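PDB 4LIH: gamma-glutamyl-gamma-aminobutyraldehyde dehydrogenase from Burkholderia cenocepacia, which probably oxidises aldehydes, among them gamma-glutamyl-gamma-aminobutyraldehyde, to the corresponding carboxylic acids with NAD(P)+ as electron acceptor. Local coordinates for residues 295-300 with 327-332; 371-376 with 392-397. One frame throughout, in Å; residues are numbered along the deposited sequence.

How the interactions relate
Going along the chain from the N terminus, interaction 1 comes first: helix 290-302 meets helix 319-333 and closes a loop that carries strand 314-318. Interaction 2 follows in series, where 371-376 leaves helix 354-370 and pairs with 392-397 after a loop containing the short strand 379-380. The two loops neither nest nor cross. Their centres lie about 13 Å apart, centre to centre, and helix 319-333 joins them. Val330 CG2 meets Val374 CG1 at 3.3 Å, and Leu329 CD2 lies 4.2 Å from Val393 CG1. Strand 388-395 then runs beside strand 411-417, so the paired strands of interaction 2 continue into the sheet that the helices of interaction 1 cover.

Interaction 1: 295-300 with 327-332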
ATOM      1  N   GLN A 295      35.317  13.650  -7.939  1.00 13.92           N
ATOM      2  CA  GLN A 295      34.542  14.416  -8.906  1.00 14.33           C
ATOM      3  C   GLN A 295      33.157  14.733  -8.409  1.00 13.33           C
ATOM      4  O   GLN A 295      32.693  15.842  -8.580  1.00 12.86           O
ATOM      5  CB  GLN A 295      34.471  13.700 -10.252  1.00 16.10           C
ATOM      6  CG  GLN A 295      35.830  13.769 -10.962  1.00 18.20           C
ATOM      7  CD  GLN A 295      35.944  12.823 -12.106  1.00 21.30           C
ATOM      8  OE1 GLN A 295      34.970  12.146 -12.477  1.00 22.18           O
ATOM      9  NE2 GLN A 295      37.161  12.727 -12.672  1.00 24.64           N
ATOM     10  N   THR A 296      32.531  13.767  -7.767  1.00 12.71           N
ATOM     11  CA  THR A 296      31.144  13.931  -7.234  1.00 12.42           C
ATOM     12  C   THR A 296      31.148  14.855  -6.011  1.00 12.34           C
ATOM     13  O   THR A 296      30.197  15.608  -5.818  1.00 12.66           O
ATOM     14  CB  THR A 296      30.565  12.542  -6.901  1.00 12.35           C
ATOM     15  OG1 THR A 296      30.553  11.776  -8.103  1.00 12.38           O
ATOM     16  CG2 THR A 296      29.159  12.577  -6.347  1.00 12.02           C
ATOM     17  N   ALA A 297      32.204  14.807  -5.197  1.00 12.16           N
ATOM     18  CA  ALA A 297      32.344  15.719  -4.043  1.00 12.12           C
ATOM     19  C   ALA A 297      32.455  17.172  -4.498  1.00 12.06           C
ATOM     20  O   ALA A 297      31.860  18.073  -3.868  1.00 12.12           O
ATOM     21  CB  ALA A 297      33.536  15.337  -3.163  1.00 12.23           C
ATOM     22  N   ALA A 298      33.172  17.397  -5.608  1.00 11.95           N
ATOM     23  CA  ALA A 298      33.216  18.709  -6.241  1.00 12.12           C
ATOM     24  C   ALA A 298      31.861  19.106  -6.758  1.00 12.02           C
ATOM     25  O   ALA A 298      31.447  20.224  -6.497  1.00 12.02           O
ATOM     26  CB  ALA A 298      34.270  18.780  -7.348  1.00 12.13           C
ATOM     27  N   GLY A 299      31.149  18.200  -7.449  1.00 11.78           N
ATOM     28  CA  GLY A 299      29.824  18.540  -7.973  1.00 11.77           C
ATOM     29  C   GLY A 299      28.821  18.833  -6.857  1.00 11.51           C
ATOM     30  O   GLY A 299      27.938  19.656  -7.004  1.00 11.51           O
ATOM     31  N   ALA A 300      29.007  18.189  -5.717  1.00 11.24           N
ATOM     32  CA  ALA A 300      28.041  18.275  -4.641  1.00 10.93           C
ATOM     33  C   ALA A 300      28.007  19.670  -4.045  1.00 10.57           C
ATOM     34  O   ALA A 300      27.068  20.017  -3.394  1.00 10.61           O
ATOM     35  CB  ALA A 300      28.361  17.235  -3.569  1.00 10.82           C
ATOM     36  N   GLU A 327      43.950  15.951  -3.333  1.00 15.23           N
ATOM     37  CA  GLU A 327      44.535  16.141  -4.663  1.00 15.71           C
ATOM     38  C   GLU A 327      43.493  15.986  -5.795  1.00 15.19           C
ATOM     39  O   GLU A 327      43.396  16.853  -6.656  1.00 15.23           O
ATOM     40  CB  GLU A 327      45.740  15.223  -4.896  1.00 16.31           C
ATOM     41  CG  GLU A 327      46.431  15.473  -6.229  1.00 17.37           C
ATOM     42  CD  GLU A 327      47.583  14.511  -6.516  1.00 18.68           C
ATOM     43  OE1 GLU A 327      47.596  13.380  -5.980  1.00 19.44           O
ATOM     44  OE2 GLU A 327      48.433  14.861  -7.366  1.00 18.97           O
ATOM     45  N   LYS A 328      42.707  14.910  -5.773  1.00 15.03           N
ATOM     46  CA  LYS A 328      41.705  14.652  -6.807  1.00 15.00           C
ATOM     47  C   LYS A 328      40.581  15.691  -6.800  1.00 14.46           C
ATOM     48  O   LYS A 328      40.094  16.093  -7.854  1.00 13.99           O
ATOM     49  CB  LYS A 328      41.139  13.225  -6.660  1.00 15.78           C
ATOM     50  CG  LYS A 328      42.184  12.122  -6.933  1.00 16.59           C
ATOM     51  CD  LYS A 328      41.654  10.757  -6.513  1.00 17.24           C
ATOM     52  CE  LYS A 328      42.616   9.617  -6.814  1.00 18.00           C
ATOM     53  NZ  LYS A 328      42.976   9.469  -8.244  1.00 18.28           N
ATOM     54  N   LEU A 329      40.236  16.169  -5.609  1.00 14.23           N
ATOM     55  CA  LEU A 329      39.228  17.210  -5.393  1.00 14.36           C
ATOM     56  C   LEU A 329      39.645  18.542  -6.015  1.00 14.47           C
ATOM     57  O   LEU A 329      38.862  19.219  -6.724  1.00 14.68           O
ATOM     58  CB  LEU A 329      39.038  17.361  -3.873  1.00 14.61           C
ATOM     59  CG  LEU A 329      37.975  18.247  -3.316  1.00 14.98           C
ATOM     60  CD1 LEU A 329      36.576  17.767  -3.738  1.00 14.67           C
ATOM     61  CD2 LEU A 329      38.114  18.233  -1.795  1.00 15.13           C
ATOM     62  N   VAL A 330      40.877  18.938  -5.737  1.00 14.44           N
ATOM     63  CA  VAL A 330      41.444  20.153  -6.288  1.00 14.45           C
ATOM     64  C   VAL A 330      41.446  20.133  -7.819  1.00 14.32           C
ATOM     65  O   VAL A 330      41.066  21.101  -8.458  1.00 14.29           O
ATOM     66  CB  VAL A 330      42.860  20.394  -5.738  1.00 14.66           C
ATOM     67  CG1 VAL A 330      43.575  21.517  -6.480  1.00 14.76           C
ATOM     68  CG2 VAL A 330      42.781  20.706  -4.253  1.00 14.52           C
ATOM     69  N   ALA A 331      41.854  19.016  -8.382  1.00 14.44           N
ATOM     70  CA  ALA A 331      41.794  18.783  -9.813  1.00 14.72           C
ATOM     71  C   ALA A 331      40.339  18.893 -10.324  1.00 14.65           C
ATOM     72  O   ALA A 331      40.073  19.604 -11.275  1.00 14.43           O
ATOM     73  CB  ALA A 331      42.345  17.417 -10.116  1.00 14.59           C
ATOM     74  N   ALA A 332      39.412  18.207  -9.656  1.00 14.73           N
ATOM     75  CA  ALA A 332      37.987  18.314  -9.991  1.00 15.22           C
ATOM     76  C   ALA A 332      37.418  19.738  -9.930  1.00 15.51           C
ATOM     77  O   ALA A 332      36.563  20.095 -10.764  1.00 15.25           O
ATOM     78  CB  ALA A 332      37.171  17.425  -9.092  1.00 15.36           C
TER
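Ala298 and Ala332 meet methyl to methyl, with their CB atoms 3.6 Å apart. The same Ala332 CB lies over the backbone of the facing helix one turn earlier, 4.0 Å from Gln295 CA, while the amide end of Gln295 heads off past the contact. With such small groups at the crossing, the segment axes come within 8.4 Å of each other, and their N-to-C directions diverge by 53°.

The second apolar patch belongs to Leu329, which meets this helix through one branch, CD1. That methyl lies 3.9 Å from Ala297 CB and equally close to the backbone, 3.9 Å from Ala298 N, so it presses against the junction of two consecutive residues. It also touches Ala298 CB, more loosely, at 4.4 Å. The side chain starts with CG opposite the backbone N (chi1 -174°), and the next torsion, 62°, directs CD1 across to the alanines.

Beneath these residues is the parallel part of the sheet. Helix 290-302 lies in the beta-alpha-beta crossover between the neighbouring parallel strands 280-283 and 314-318, and helix 319-333 follows directly on the second of them. Ala297 and Leu329 both rest on Leu315 of strand 314-318, so the two helices lie on the same side of it, as in the alpha/beta catalytic domain of aldehyde dehydrogenases. Leu329 further touches Leu412 and Val414 of strand 411-417, and Ala298 packs on Tyr336.

One salt bridge joins the helices beside the apolar patch: Lys328 NZ to Asp291 OD1, with the lysine chain packed on Leu290 and Ala294, all on helix 290-302 one to two turns before the methyl contacts.

Interaction 2: 371-376 with 392-397; sequences GRLVTG and TVFEVK
Val393 O is gripped by two successive amides of the facing strand: Val374 N at 2.7 Å, a nearly straight bond whose donor is tilted out of the carbonyl plane, and Thr375 N at 3.4 Å, a weak one. Thr375 O returns a bond to Val393 N (3.0 Å). Farther along, Arg372 and Glu395 form a hydrogen-bonded pair, exchanging N-H and C=O in both directions.

Their side chains join as well. Arg372 NH2 meets Glu395 OE1 at 2.5 Å, nearly along the C-O axis, and the oxygen lies in the guanidinium plane; NE adds a weak bond to the same oxygen. Guanidinium and carboxylate are turned 74° against each other. Val374 CG2 sits over one guanidinium face, toward its rim, and OE2 of Glu395 has its own salt bridge to Lys322. On this side Arg372, Val374 and Glu395 all rest on Ile326 of helix 319-333.

The other side of the strands holds Leu373 and Phe394. Leu373 CD1 lies over the ring face, 4.0 Å from its centroid, a CH-pi contact. Phe394 CG, opposite its carbonyl carbon, carries the ring to where Leu373 covers it, and Ile402 also touches it.

Two residues, Val374 with helix-like torsions (-95°/-44°) and Thr375, thus stand opposite the single Val393: a classic beta bulge, set in an antiparallel strand pair at the margin of a mixed sheet, where strand 388-395 runs parallel to strand 411-417.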
ATOM      1  N   GLY A 371      41.032  27.913   9.006  1.00 13.84           N
ATOM      2  CA  GLY A 371      41.360  26.722   8.278  1.00 14.09           C
ATOM      3  C   GLY A 371      42.474  26.929   7.273  1.00 14.56           C
ATOM      4  O   GLY A 371      42.982  28.057   7.094  1.00 13.79           O
ATOM      5  N   ARG A 372      42.839  25.826   6.625  1.00 14.91           N
ATOM      6  CA  ARG A 372      43.783  25.869   5.507  1.00 16.27           C
ATOM      7  C   ARG A 372      43.078  26.036   4.156  1.00 15.88           C
ATOM      8  O   ARG A 372      42.275  25.205   3.790  1.00 14.57           O
ATOM      9  CB  ARG A 372      44.612  24.590   5.484  1.00 17.77           C
ATOM     10  CG  ARG A 372      45.704  24.629   4.412  1.00 19.85           C
ATOM     11  CD  ARG A 372      46.604  23.408   4.496  1.00 21.25           C
ATOM     12  NE  ARG A 372      45.906  22.156   4.181  1.00 23.56           N
ATOM     13  CZ  ARG A 372      45.890  21.524   2.998  1.00 25.28           C
ATOM     14  NH1 ARG A 372      46.518  22.012   1.927  1.00 25.78           N
ATOM     15  NH2 ARG A 372      45.220  20.376   2.883  1.00 26.36           N
ATOM     16  N   LEU A 373      43.411  27.090   3.414  1.00 15.86           N
ATOM     17  CA  LEU A 373      42.852  27.291   2.067  1.00 16.05           C
ATOM     18  C   LEU A 373      43.495  26.313   1.101  1.00 16.09           C
ATOM     19  O   LEU A 373      44.731  26.337   0.891  1.00 15.84           O
ATOM     20  CB  LEU A 373      43.067  28.718   1.565  1.00 16.57           C
ATOM     21  CG  LEU A 373      42.512  29.047   0.163  1.00 16.81           C
ATOM     22  CD1 LEU A 373      40.981  29.013   0.089  1.00 16.96           C
ATOM     23  CD2 LEU A 373      43.017  30.420  -0.262  1.00 17.19           C
ATOM     24  N   VAL A 374      42.669  25.471   0.489  1.00 15.14           N
ATOM     25  CA  VAL A 374      43.199  24.430  -0.378  1.00 15.49           C
ATOM     26  C   VAL A 374      43.189  24.917  -1.816  1.00 15.52           C
ATOM     27  O   VAL A 374      44.159  24.674  -2.588  1.00 15.62           O
ATOM     28  CB  VAL A 374      42.390  23.116  -0.235  1.00 15.52           C
ATOM     29  CG1 VAL A 374      42.833  22.096  -1.268  1.00 15.96           C
ATOM     30  CG2 VAL A 374      42.555  22.543   1.172  1.00 15.61           C
ATOM     31  N   THR A 375      42.082  25.555  -2.201  1.00 14.52           N
ATOM     32  CA  THR A 375      41.979  26.110  -3.524  1.00 14.61           C
ATOM     33  C   THR A 375      40.910  27.189  -3.593  1.00 14.51           C
ATOM     34  O   THR A 375      39.976  27.261  -2.759  1.00 14.17           O
ATOM     35  CB  THR A 375      41.713  25.019  -4.596  1.00 14.58           C
ATOM     36  OG1 THR A 375      41.950  25.554  -5.910  1.00 14.31           O
ATOM     37  CG2 THR A 375      40.292  24.509  -4.498  1.00 14.56           C
ATOM     38  N   GLY A 376      41.061  28.053  -4.587  1.00 14.82           N
ATOM     39  CA  GLY A 376      40.074  29.104  -4.834  1.00 14.76           C
ATOM     40  C   GLY A 376      40.110  30.244  -3.857  1.00 15.11           C
ATOM     41  O   GLY A 376      41.182  30.658  -3.405  1.00 15.08           O
ATOM     42  N   THR A 392      35.825  27.066  -3.939  1.00 11.33           N
ATOM     43  CA  THR A 392      36.743  27.274  -2.823  1.00 11.09           C
ATOM     44  C   THR A 392      36.693  26.106  -1.856  1.00 10.76           C
ATOM     45  O   THR A 392      35.611  25.667  -1.484  1.00 10.70           O
ATOM     46  CB  THR A 392      36.360  28.564  -2.099  1.00 11.04           C
ATOM     47  OG1 THR A 392      36.487  29.679  -3.015  1.00 11.23           O
ATOM     48  CG2 THR A 392      37.211  28.818  -0.893  1.00 11.12           C
ATOM     49  N   VAL A 393      37.862  25.622  -1.443  1.00 10.61           N
ATOM     50  CA  VAL A 393      37.950  24.516  -0.509  1.00 10.66           C
ATOM     51  C   VAL A 393      38.837  24.908   0.650  1.00 10.79           C
ATOM     52  O   VAL A 393      39.922  25.436   0.428  1.00 10.95           O
ATOM     53  CB  VAL A 393      38.550  23.263  -1.197  1.00 10.62           C
ATOM     54  CG1 VAL A 393      38.628  22.092  -0.246  1.00 10.61           C
ATOM     55  CG2 VAL A 393      37.737  22.874  -2.423  1.00 10.47           C
ATOM     56  N   PHE A 394      38.355  24.666   1.870  1.00 11.04           N
ATOM     57  CA  PHE A 394      39.166  24.712   3.095  1.00 11.27           C
ATOM     58  C   PHE A 394      39.253  23.366   3.820  1.00 11.70           C
ATOM     59  O   PHE A 394      38.321  22.558   3.813  1.00 11.30           O
ATOM     60  CB  PHE A 394      38.547  25.656   4.107  1.00 11.12           C
ATOM     61  CG  PHE A 394      38.606  27.102   3.701  1.00 11.12           C
ATOM     62  CD1 PHE A 394      39.750  27.841   3.949  1.00 11.02           C
ATOM     63  CD2 PHE A 394      37.535  27.709   3.090  1.00 10.92           C
ATOM     64  CE1 PHE A 394      39.802  29.172   3.612  1.00 11.15           C
ATOM     65  CE2 PHE A 394      37.583  29.044   2.709  1.00 10.90           C
ATOM     66  CZ  PHE A 394      38.730  29.776   2.960  1.00 11.07           C
ATOM     67  N   GLU A 395      40.363  23.188   4.524  1.00 12.61           N
ATOM     68  CA  GLU A 395      40.504  22.075   5.473  1.00 13.67           C
ATOM     69  C   GLU A 395      40.259  22.672   6.853  1.00 13.29           C
ATOM     70  O   GLU A 395      40.927  23.622   7.231  1.00 13.27           O
ATOM     71  CB  GLU A 395      41.892  21.430   5.342  1.00 15.27           C
ATOM     72  CG  GLU A 395      42.003  20.175   6.176  1.00 17.49           C
ATOM     73  CD  GLU A 395      43.246  19.378   5.914  1.00 18.99           C
ATOM     74  OE1 GLU A 395      44.033  19.730   5.018  1.00 20.81           O
ATOM     75  OE2 GLU A 395      43.429  18.413   6.659  1.00 22.80           O
ATOM     76  N   VAL A 396      39.270  22.164   7.573  1.00 12.96           N
ATOM     77  CA  VAL A 396      38.868  22.760   8.871  1.00 13.13           C
ATOM     78  C   VAL A 396      38.570  21.676   9.861  1.00 13.24           C
ATOM     79  O   VAL A 396      38.367  20.489   9.499  1.00 13.72           O
ATOM     80  CB  VAL A 396      37.609  23.711   8.784  1.00 12.88           C
ATOM     81  CG1 VAL A 396      37.952  25.063   8.143  1.00 12.83           C
ATOM     82  CG2 VAL A 396      36.435  23.056   8.071  1.00 12.61           C
ATOM     83  N   LYS A 397      38.561  22.069  11.129  1.00 13.89           N
ATOM     84  CA  LYS A 397      37.980  21.267  12.187  1.00 14.20           C
ATOM     85  C   LYS A 397      36.456  21.316  12.092  1.00 14.28           C
ATOM     86  O   LYS A 397      35.860  22.249  11.548  1.00 14.07           O
ATOM     87  CB  LYS A 397      38.365  21.831  13.566  1.00 14.93           C
ATOM     88  CG  LYS A 397      39.817  21.761  13.969  1.00 15.36           C
ATOM     89  CD  LYS A 397      39.879  22.349  15.369  1.00 16.41           C
ATOM     90  CE  LYS A 397      41.279  22.463  15.935  1.00 17.95           C
ATOM     91  NZ  LYS A 397      41.099  23.098  17.264  1.00 18.61           N
TER